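Long-range contacts in Cow rumen GH26 endo-mannanase (PDB 6UEH), which probably hydrolyses internal beta-1,4-mannosidic linkages of mannans such as galactomannan, as a ruminal family 26 endo-mannanase with a calcium-binding accessory domain: residues 60-65 with 102-107; 248-253 with 282-287; 358-363 with 380-385. All coordinates share one frame; numbering follows the deposited sequence.

Contact 1 (60-65 with 102-107); sequences MYQFTA and FGMHRL
Leu107 lays its CD1 methyl over one face of the Tyr61 ring, a CH-pi contact 3.9 Å from the ring centroid, and turns CD2 to the rim of Phe63, 3.8 Å from CZ. Branched leucine suits this place because its two methyls serve two rings. Were Tyr61 an alanine, Leu107 CD1 would probably lose the ring face it lies on, and a gap would open beside it. Phe63 continues the apolar row, its ring oblique to that of His105, with planes 35° apart. The imidazole is steadied within its own strand, where His105 NE2 donates to Phe102 O at 2.7 Å. Antiparallel backbone bonds join the strands: Tyr61 pairs with His105, and Phe63 N reaches Gly103 O at 2.9 Å. On the other face Met60 turns twice (chi2 -63°, chi3 -72°), bringing SD 3.6 Å from Arg106 CA. At the polar edge Gln62 OE1 lies 3.3 Å from Met104 CG, while its NE2 bonds to Asp101; Arg106 bonds through NE to Asn108 OD1 and forms salt bridges with Asp58 and Glu441. Strand 59-69 runs between strands 97-107 and 123-132 in the CBM6-family domain, and Phe63 and Leu107 face strand 76-82 of the second sheet.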
loop_
_atom_site.group_PDB
_atom_site.type_symbol
_atom_site.label_atom_id
_atom_site.label_comp_id
_atom_site.label_asym_id
_atom_site.label_seq_id
_atom_site.Cartn_x
_atom_site.Cartn_y
_atom_site.Cartn_z
ATOM N N MET A 60 -10.636 1.018 -18.259
ATOM C CA MET A 60 -9.236 1.399 -18.105
ATOM C C MET A 60 -8.517 1.370 -19.448
ATOM O O MET A 60 -8.725 0.464 -20.255
ATOM C CB MET A 60 -8.529 0.481 -17.108
ATOM C CG MET A 60 -9.093 0.552 -15.698
ATOM S SD MET A 60 -8.900 2.188 -14.964
ATOM C CE MET A 60 -7.136 2.224 -14.665
ATOM N N TYR A 61 -7.666 2.364 -19.677
ATOM C CA TYR A 61 -6.989 2.505 -20.961
ATOM C C TYR A 61 -5.510 2.844 -20.798
ATOM O O TYR A 61 -5.126 3.595 -19.902
ATOM C CB TYR A 61 -7.697 3.567 -21.807
ATOM C CG TYR A 61 -9.047 3.109 -22.308
ATOM C CD1 TYR A 61 -10.186 3.236 -21.520
ATOM C CD2 TYR A 61 -9.180 2.529 -23.561
ATOM C CE1 TYR A 61 -11.419 2.807 -21.970
ATOM C CE2 TYR A 61 -10.408 2.094 -24.022
ATOM C CZ TYR A 61 -11.525 2.235 -23.224
ATOM O OH TYR A 61 -12.748 1.803 -23.680
ATOM N N GLN A 62 -4.687 2.268 -21.669
ATOM C CA GLN A 62 -3.246 2.476 -21.640
ATOM C C GLN A 62 -2.844 3.688 -22.477
ATOM O O GLN A 62 -3.249 3.820 -23.634
ATOM C CB GLN A 62 -2.522 1.224 -22.142
ATOM C CG GLN A 62 -1.025 1.403 -22.347
ATOM C CD GLN A 62 -0.280 1.613 -21.047
ATOM O OE1 GLN A 62 -0.493 0.889 -20.074
ATOM N NE2 GLN A 62 0.600 2.608 -21.022
ATOM N N PHE A 63 -2.044 4.568 -21.886
ATOM C CA PHE A 63 -1.605 5.778 -22.569
ATOM C C PHE A 63 -0.107 5.745 -22.844
ATOM O O PHE A 63 0.703 5.586 -21.932
ATOM C CB PHE A 63 -1.973 7.015 -21.747
ATOM C CG PHE A 63 -3.452 7.218 -21.606
ATOM C CD1 PHE A 63 -4.172 6.534 -20.638
ATOM C CD2 PHE A 63 -4.129 8.079 -22.453
ATOM C CE1 PHE A 63 -5.534 6.709 -20.514
ATOM C CE2 PHE A 63 -5.491 8.259 -22.334
ATOM C CZ PHE A 63 -6.196 7.575 -21.362
ATOM N N THR A 64 0.248 5.889 -24.115
ATOM C CA THR A 64 1.639 5.882 -24.537
ATOM C C THR A 64 1.858 7.019 -25.530
ATOM O O THR A 64 0.934 7.415 -26.240
ATOM C CB THR A 64 2.025 4.532 -25.177
ATOM O OG1 THR A 64 1.531 3.460 -24.365
ATOM C CG2 THR A 64 3.538 4.399 -25.315
ATOM N N ALA A 65 3.070 7.555 -25.571
ATOM C CA ALA A 65 3.377 8.613 -26.522
ATOM C C ALA A 65 4.824 8.534 -26.983
ATOM O O ALA A 65 5.708 8.122 -26.228
ATOM C CB ALA A 65 3.087 9.977 -25.910
ATOM N N PHE A 102 2.727 6.408 -20.171
ATOM C CA PHE A 102 2.022 7.367 -19.329
ATOM C C PHE A 102 0.921 6.699 -18.505
ATOM O O PHE A 102 -0.006 7.364 -18.043
ATOM C CB PHE A 102 1.433 8.499 -20.178
ATOM C CG PHE A 102 2.440 9.545 -20.576
ATOM C CD1 PHE A 102 2.910 10.462 -19.647
ATOM C CD2 PHE A 102 2.911 9.617 -21.876
ATOM C CE1 PHE A 102 3.836 11.425 -20.007
ATOM C CE2 PHE A 102 3.835 10.582 -22.243
ATOM C CZ PHE A 102 4.298 11.487 -21.306
ATOM N N GLY A 103 1.023 5.383 -18.338
ATOM C CA GLY A 103 0.176 4.650 -17.410
ATOM C C GLY A 103 -1.195 4.229 -17.904
ATOM O O GLY A 103 -1.607 4.558 -19.018
ATOM N N MET A 104 -1.899 3.478 -17.061
ATOM C CA MET A 104 -3.267 3.060 -17.345
ATOM C C MET A 104 -4.220 3.876 -16.492
ATOM O O MET A 104 -4.081 3.921 -15.271
ATOM C CB MET A 104 -3.465 1.572 -17.063
ATOM C CG MET A 104 -2.235 0.715 -17.260
ATOM S SD MET A 104 -2.545 -0.981 -16.729
ATOM C CE MET A 104 -0.896 -1.672 -16.851
ATOM N N HIS A 105 -5.189 4.521 -17.128
ATOM C CA HIS A 105 -6.086 5.405 -16.401
ATOM C C HIS A 105 -7.533 5.232 -16.836
ATOM O O HIS A 105 -7.821 4.750 -17.931
ATOM C CB HIS A 105 -5.634 6.854 -16.569
ATOM C CG HIS A 105 -4.190 7.063 -16.241
ATOM N ND1 HIS A 105 -3.690 6.905 -14.966
ATOM C CD2 HIS A 105 -3.132 7.382 -17.022
ATOM C CE1 HIS A 105 -2.389 7.134 -14.974
ATOM N NE2 HIS A 105 -2.026 7.426 -16.210
ATOM N N ARG A 106 -8.441 5.623 -15.951
ATOM C CA ARG A 106 -9.863 5.423 -16.169
ATOM C C ARG A 106 -10.436 6.428 -17.160
ATOM O O ARG A 106 -10.265 7.638 -17.007
ATOM C CB ARG A 106 -10.606 5.512 -14.833
ATOM C CG ARG A 106 -12.106 5.307 -14.904
ATOM C CD ARG A 106 -12.658 5.145 -13.494
ATOM N NE ARG A 106 -14.117 5.114 -13.447
ATOM C CZ ARG A 106 -14.814 4.839 -12.349
ATOM N NH1 ARG A 106 -14.181 4.566 -11.215
ATOM N NH2 ARG A 106 -16.140 4.833 -12.385
ATOM N N LEU A 107 -11.091 5.912 -18.192
ATOM C CA LEU A 107 -11.943 6.732 -19.038
ATOM C C LEU A 107 -13.385 6.463 -18.642
ATOM O O LEU A 107 -13.769 5.316 -18.412
ATOM C CB LEU A 107 -11.728 6.431 -20.521
ATOM C CG LEU A 107 -10.352 6.738 -21.110
ATOM C CD1 LEU A 107 -10.388 6.575 -22.618
ATOM C CD2 LEU A 107 -9.895 8.133 -20.731
#

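Contact 2 (248-253 with 282-287); sequences DSYELG and NDYWNE
Leu252 and Tyr284 mark the closest backbone approach, CA to CA 6.9 Å, where the loop between strands 243-244 and 261-262 of the family 26 hydrolase domain passes one flank of helix 280-301. Side chains therefore make the contact. Leu252 points toward the helix and spreads its two methyls over it: CD1 rests 3.5 Å from Asp283 CB, and CD2 comes within 3.9 Å of Tyr284 N. Its CD2 is also 3.7 Å from Glu287 OE2, one turn further along, where the extended glutamate chain brings its carboxylate obliquely across the leucine. Deeper in, the hydroxyl of Tyr250 approaches the Tyr284 ring, OH to CD1 3.7 Å. The two rings are almost perpendicular, planes 87° apart, yet meet obliquely. Tyr284 swings its ring opposite its backbone nitrogen (chi1 174°), which brings CD1 to that hydroxyl. Leu213 touches both tyrosines. Tyrosine suits the place of Tyr284 because its ring packs against Tyr250 while its hydroxyl bonds to Asn242 O; Leu252 uses the aliphatic part of Asp283 at a more exposed margin. Since the segments meet by van der Waals contact, the polar ties come from their flanks, Asn242 holding Tyr284 and Lys280 donating to Tyr250 O.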
loop_
_atom_site.group_PDB
_atom_site.type_symbol
_atom_site.label_atom_id
_atom_site.label_comp_id
_atom_site.label_asym_id
_atom_site.label_seq_id
_atom_site.Cartn_x
_atom_site.Cartn_y
_atom_site.Cartn_z
ATOM N N ASP A 248 17.684 7.147 29.133
ATOM C CA ASP A 248 18.956 7.357 29.818
ATOM C C ASP A 248 18.922 6.818 31.245
ATOM O O ASP A 248 19.886 6.207 31.707
ATOM C CB ASP A 248 19.325 8.843 29.837
ATOM C CG ASP A 248 19.696 9.372 28.464
ATOM O OD1 ASP A 248 20.104 8.563 27.602
ATOM O OD2 ASP A 248 19.586 10.597 28.248
ATOM N N SER A 249 17.810 7.044 31.939
ATOM C CA SER A 249 17.688 6.623 33.331
ATOM C C SER A 249 17.131 5.207 33.440
ATOM O O SER A 249 17.143 4.609 34.516
ATOM C CB SER A 249 16.799 7.593 34.112
ATOM O OG SER A 249 15.451 7.492 33.694
ATOM N N TYR A 250 16.639 4.678 32.325
ATOM C CA TYR A 250 16.085 3.331 32.308
ATOM C C TYR A 250 17.161 2.272 32.526
ATOM O O TYR A 250 18.273 2.382 32.013
ATOM C CB TYR A 250 15.357 3.065 30.987
ATOM C CG TYR A 250 14.930 1.625 30.805
ATOM C CD1 TYR A 250 13.787 1.136 31.426
ATOM C CD2 TYR A 250 15.671 0.753 30.014
ATOM C CE1 TYR A 250 13.392 -0.182 31.265
ATOM C CE2 TYR A 250 15.286 -0.566 29.849
ATOM C CZ TYR A 250 14.145 -1.027 30.475
ATOM O OH TYR A 250 13.760 -2.340 30.312
ATOM N N GLU A 251 16.818 1.251 33.306
ATOM C CA GLU A 251 17.651 0.063 33.440
ATOM C C GLU A 251 16.788 -1.167 33.177
ATOM O O GLU A 251 15.578 -1.138 33.394
ATOM C CB GLU A 251 18.298 -0.007 34.826
ATOM C CG GLU A 251 18.873 1.316 35.297
ATOM C CD GLU A 251 19.649 1.196 36.589
ATOM O OE1 GLU A 251 19.411 0.226 37.343
ATOM O OE2 GLU A 251 20.489 2.082 36.858
ATOM N N LEU A 252 17.408 -2.237 32.689
ATOM C CA LEU A 252 16.674 -3.454 32.358
ATOM C C LEU A 252 15.928 -3.998 33.573
ATOM O O LEU A 252 16.497 -4.129 34.653
ATOM C CB LEU A 252 17.622 -4.519 31.808
ATOM C CG LEU A 252 18.361 -4.186 30.513
ATOM C CD1 LEU A 252 19.291 -5.329 30.144
ATOM C CD2 LEU A 252 17.377 -3.901 29.388
ATOM N N GLY A 253 14.648 -4.300 33.391
ATOM C CA GLY A 253 13.835 -4.820 34.474
ATOM C C GLY A 253 12.997 -3.757 35.158
ATOM O O GLY A 253 12.147 -4.073 35.991
ATOM N N ASN A 282 19.942 -2.551 22.489
ATOM C CA ASN A 282 19.912 -3.915 21.979
ATOM C C ASN A 282 19.363 -4.896 23.008
ATOM O O ASN A 282 18.614 -5.812 22.665
ATOM C CB ASN A 282 21.312 -4.345 21.540
ATOM C CG ASN A 282 21.342 -5.753 20.985
ATOM O OD1 ASN A 282 21.919 -6.657 21.588
ATOM N ND2 ASN A 282 20.715 -5.949 19.829
ATOM N N ASP A 283 19.740 -4.702 24.270
ATOM C CA ASP A 283 19.261 -5.557 25.348
ATOM C C ASP A 283 17.748 -5.430 25.522
ATOM O O ASP A 283 17.057 -6.434 25.707
ATOM C CB ASP A 283 19.971 -5.224 26.662
ATOM C CG ASP A 283 21.399 -5.743 26.707
ATOM O OD1 ASP A 283 21.744 -6.633 25.900
ATOM O OD2 ASP A 283 22.172 -5.265 27.562
ATOM N N TYR A 284 17.236 -4.202 25.466
ATOM C CA TYR A 284 15.793 -3.999 25.568
ATOM C C TYR A 284 15.072 -4.604 24.371
ATOM O O TYR A 284 14.082 -5.319 24.530
ATOM C CB TYR A 284 15.423 -2.517 25.675
ATOM C CG TYR A 284 13.924 -2.330 25.627
ATOM C CD1 TYR A 284 13.136 -2.645 26.728
ATOM C CD2 TYR A 284 13.291 -1.888 24.471
ATOM C CE1 TYR A 284 11.765 -2.504 26.688
ATOM C CE2 TYR A 284 11.914 -1.743 24.422
ATOM C CZ TYR A 284 11.158 -2.053 25.533
ATOM O OH TYR A 284 9.788 -1.915 25.493
ATOM N N TRP A 285 15.572 -4.291 23.178
ATOM C CA TRP A 285 15.009 -4.784 21.924
ATOM C C TRP A 285 14.921 -6.309 21.946
ATOM O O TRP A 285 13.902 -6.886 21.567
ATOM C CB TRP A 285 15.864 -4.276 20.749
ATOM C CG TRP A 285 15.424 -4.649 19.348
ATOM C CD1 TRP A 285 16.222 -5.137 18.353
ATOM C CD2 TRP A 285 14.110 -4.526 18.779
ATOM N NE1 TRP A 285 15.491 -5.339 17.209
ATOM C CE2 TRP A 285 14.192 -4.974 17.443
ATOM C CE3 TRP A 285 12.873 -4.092 19.270
ATOM C CZ2 TRP A 285 13.086 -5.002 16.595
ATOM C CZ3 TRP A 285 11.777 -4.120 18.424
ATOM C CH2 TRP A 285 11.891 -4.574 17.102
ATOM N N ASN A 286 15.977 -6.956 22.430
ATOM C CA ASN A 286 15.990 -8.412 22.537
ATOM C C ASN A 286 14.962 -8.947 23.530
ATOM O O ASN A 286 14.349 -9.986 23.289
ATOM C CB ASN A 286 17.386 -8.906 22.916
ATOM C CG ASN A 286 18.342 -8.893 21.739
ATOM O OD1 ASN A 286 17.923 -8.982 20.585
ATOM N ND2 ASN A 286 19.635 -8.783 22.025
ATOM N N GLU A 287 14.774 -8.241 24.643
ATOM C CA GLU A 287 13.766 -8.633 25.626
ATOM C C GLU A 287 12.364 -8.528 25.040
ATOM O O GLU A 287 11.522 -9.396 25.265
ATOM C CB GLU A 287 13.863 -7.774 26.888
ATOM C CG GLU A 287 15.056 -8.077 27.772
ATOM C CD GLU A 287 14.956 -7.393 29.123
ATOM O OE1 GLU A 287 13.839 -6.965 29.487
ATOM O OE2 GLU A 287 15.987 -7.281 29.820
#

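Contact 3 (358-363 with 380-385); sequences IWEQNL and VDMIGY
Two neighbouring parallel strands of the TIM barrel of the family 26 glycoside hydrolase meet here, 357-362 and 382-387, between strands 306-309 and 423-429. The ladder runs from Gln361 N to Met382 O at 2.9 Å, then from Gly384 N to Gln361 O, and from Leu363 N to Gly384 O. Before it begins, Asp381 closes a small ring of bonds with Trp359: its OD2 takes Trp359 N at 2.9 Å in a nearly straight bond (166°) on the anti side of the carboxylate, and its own N donates to Trp359 O. Aspartate suits the place because its short chain, with CG beside the backbone nitrogen (chi1 -59°), returns the carboxylate to the adjoining strand, while OD1 bonds to Ser146. Glu360 and Met382 share a face; the extended glutamate sets OE2 3.4 Å from Met382 SD, and OE1 bonds to Tyr447. Glycine suits the position of Gly384, since a beta carbon would run into Glu360 OE2, 3.3 Å from Gly384 CA. The face of Gln361 and Ile383 is mixed: Leu363 CD1 meets Ile383 CD1 at 3.7 Å, and Val380 CG2 touches Gln361 OE1, which bonds to Ala375 N while NE2 bonds to Tyr337 OH. Asn362, whose OD1 bonds to Arg309, adds a weak bond to the carbonyl that Leu363 N also uses, from Asn362 ND2 to Gly384 O at 2.9 Å.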
loop_
_atom_site.group_PDB
_atom_site.type_symbol
_atom_site.label_atom_id
_atom_site.label_comp_id
_atom_site.label_asym_id
_atom_site.label_seq_id
_atom_site.Cartn_x
_atom_site.Cartn_y
_atom_site.Cartn_z
ATOM N N ILE A 358 3.625 -14.971 7.937
ATOM C CA ILE A 358 3.629 -14.345 6.623
ATOM C C ILE A 358 4.039 -12.891 6.811
ATOM O O ILE A 358 3.267 -12.081 7.322
ATOM C CB ILE A 358 2.254 -14.434 5.933
ATOM C CG1 ILE A 358 1.843 -15.900 5.764
ATOM C CG2 ILE A 358 2.285 -13.728 4.584
ATOM C CD1 ILE A 358 0.518 -16.089 5.061
ATOM N N TRP A 359 5.266 -12.570 6.416
ATOM C CA TRP A 359 5.847 -11.269 6.722
ATOM C C TRP A 359 5.322 -10.171 5.801
ATOM O O TRP A 359 5.640 -10.137 4.611
ATOM C CB TRP A 359 7.374 -11.345 6.638
ATOM C CG TRP A 359 7.981 -12.257 7.663
ATOM C CD1 TRP A 359 8.063 -13.620 7.607
ATOM C CD2 TRP A 359 8.590 -11.869 8.899
ATOM N NE1 TRP A 359 8.687 -14.104 8.734
ATOM C CE2 TRP A 359 9.020 -13.047 9.542
ATOM C CE3 TRP A 359 8.816 -10.638 9.523
ATOM C CZ2 TRP A 359 9.661 -13.031 10.779
ATOM C CZ3 TRP A 359 9.451 -10.624 10.751
ATOM C CH2 TRP A 359 9.866 -11.813 11.365
ATOM N N GLU A 360 4.517 -9.273 6.363
ATOM C CA GLU A 360 3.983 -8.147 5.606
ATOM C C GLU A 360 4.682 -6.854 5.999
ATOM O O GLU A 360 4.680 -6.462 7.168
ATOM C CB GLU A 360 2.474 -8.005 5.819
ATOM C CG GLU A 360 1.859 -6.848 5.042
ATOM C CD GLU A 360 0.344 -6.838 5.096
ATOM O OE1 GLU A 360 -0.223 -7.304 6.105
ATOM O OE2 GLU A 360 -0.281 -6.367 4.123
ATOM N N GLN A 361 5.283 -6.197 5.015
ATOM C CA GLN A 361 5.967 -4.937 5.258
ATOM C C GLN A 361 5.224 -3.787 4.592
ATOM O O GLN A 361 4.845 -3.874 3.422
ATOM C CB GLN A 361 7.408 -5.001 4.749
ATOM C CG GLN A 361 8.213 -3.741 5.028
ATOM C CD GLN A 361 9.669 -3.883 4.637
ATOM O OE1 GLN A 361 9.991 -4.173 3.482
ATOM N NE2 GLN A 361 10.560 -3.689 5.603
ATOM N N ASN A 362 5.006 -2.715 5.347
ATOM C CA ASN A 362 4.405 -1.515 4.789
ATOM C C ASN A 362 5.368 -0.805 3.849
ATOM O O ASN A 362 6.577 -0.782 4.078
ATOM C CB ASN A 362 3.965 -0.554 5.900
ATOM C CG ASN A 362 2.555 -0.831 6.396
ATOM O OD1 ASN A 362 2.350 -1.138 7.568
ATOM N ND2 ASN A 362 1.579 -0.707 5.509
ATOM N N LEU A 363 4.826 -0.246 2.778
ATOM C CA LEU A 363 5.566 0.681 1.941
ATOM C C LEU A 363 4.660 1.861 1.649
ATOM O O LEU A 363 3.435 1.735 1.696
ATOM C CB LEU A 363 6.035 0.018 0.641
ATOM C CG LEU A 363 7.174 -1.002 0.721
ATOM C CD1 LEU A 363 7.405 -1.652 -0.634
ATOM C CD2 LEU A 363 8.450 -0.348 1.218
ATOM N N VAL A 380 10.550 -10.449 2.810
ATOM C CA VAL A 380 9.174 -9.948 2.826
ATOM C C VAL A 380 8.249 -10.862 2.012
ATOM O O VAL A 380 8.633 -11.340 0.944
ATOM C CB VAL A 380 9.097 -8.499 2.270
ATOM C CG1 VAL A 380 7.668 -7.975 2.300
ATOM C CG2 VAL A 380 10.019 -7.566 3.057
ATOM N N ASP A 381 7.039 -11.103 2.515
ATOM C CA ASP A 381 6.083 -11.983 1.839
ATOM C C ASP A 381 4.871 -11.239 1.288
ATOM O O ASP A 381 4.087 -11.799 0.522
ATOM C CB ASP A 381 5.596 -13.075 2.793
ATOM C CG ASP A 381 6.724 -13.927 3.326
ATOM O OD1 ASP A 381 7.624 -14.280 2.536
ATOM O OD2 ASP A 381 6.709 -14.240 4.534
ATOM N N MET A 382 4.709 -9.985 1.692
ATOM C CA MET A 382 3.525 -9.214 1.333
ATOM C C MET A 382 3.785 -7.731 1.560
ATOM O O MET A 382 4.489 -7.360 2.497
ATOM C CB MET A 382 2.316 -9.678 2.154
ATOM C CG MET A 382 1.007 -8.967 1.838
ATOM S SD MET A 382 -0.357 -9.494 2.907
ATOM C CE MET A 382 -0.388 -11.257 2.579
ATOM N N ILE A 383 3.222 -6.889 0.700
ATOM C CA ILE A 383 3.328 -5.446 0.870
ATOM C C ILE A 383 2.012 -4.868 1.371
ATOM O O ILE A 383 0.958 -5.105 0.784
ATOM C CB ILE A 383 3.716 -4.737 -0.445
ATOM C CG1 ILE A 383 5.022 -5.308 -0.997
ATOM C CG2 ILE A 383 3.837 -3.235 -0.222
ATOM C CD1 ILE A 383 6.202 -5.121 -0.079
ATOM N N GLY A 384 2.073 -4.109 2.458
ATOM C CA GLY A 384 0.888 -3.463 2.986
ATOM C C GLY A 384 0.902 -1.971 2.727
ATOM O O GLY A 384 1.959 -1.345 2.738
ATOM N N TYR A 385 -0.270 -1.399 2.474
ATOM C CA TYR A 385 -0.389 0.049 2.377
ATOM C C TYR A 385 -1.445 0.535 3.360
ATOM O O TYR A 385 -2.566 0.026 3.382
ATOM C CB TYR A 385 -0.739 0.496 0.952
ATOM C CG TYR A 385 -0.724 2.002 0.809
ATOM C CD1 TYR A 385 0.477 2.699 0.766
ATOM C CD2 TYR A 385 -1.906 2.730 0.742
ATOM C CE1 TYR A 385 0.505 4.075 0.651
ATOM C CE2 TYR A 385 -1.889 4.112 0.628
ATOM C CZ TYR A 385 -0.677 4.777 0.584
ATOM O OH TYR A 385 -0.645 6.149 0.474
#

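Overall arrangement
The contacts follow one another along the chain, each closing before the next opens. Contact 1 belongs to the CBM6-family accessory domain, built of antiparallel strands; contacts 2 and 3 lie in the family 26 hydrolase domain. Contact 3 is buried between two barrel strands, about 9 Å from the centre of the chain, whereas contact 2 joins a loop to helix 280-301 on the periphery. Their centres are about 28 Å apart and their nearest atoms about 9 Å. Contact 1 lies about 27 Å from contact 3 and about 53 Å from contact 2, centre to centre, with contacts 1 and 2 on opposite sides of the chain's centre. Accessory and hydrolase domains are separate folds, an arrangement consistent with remote regions acting together in substrate preference.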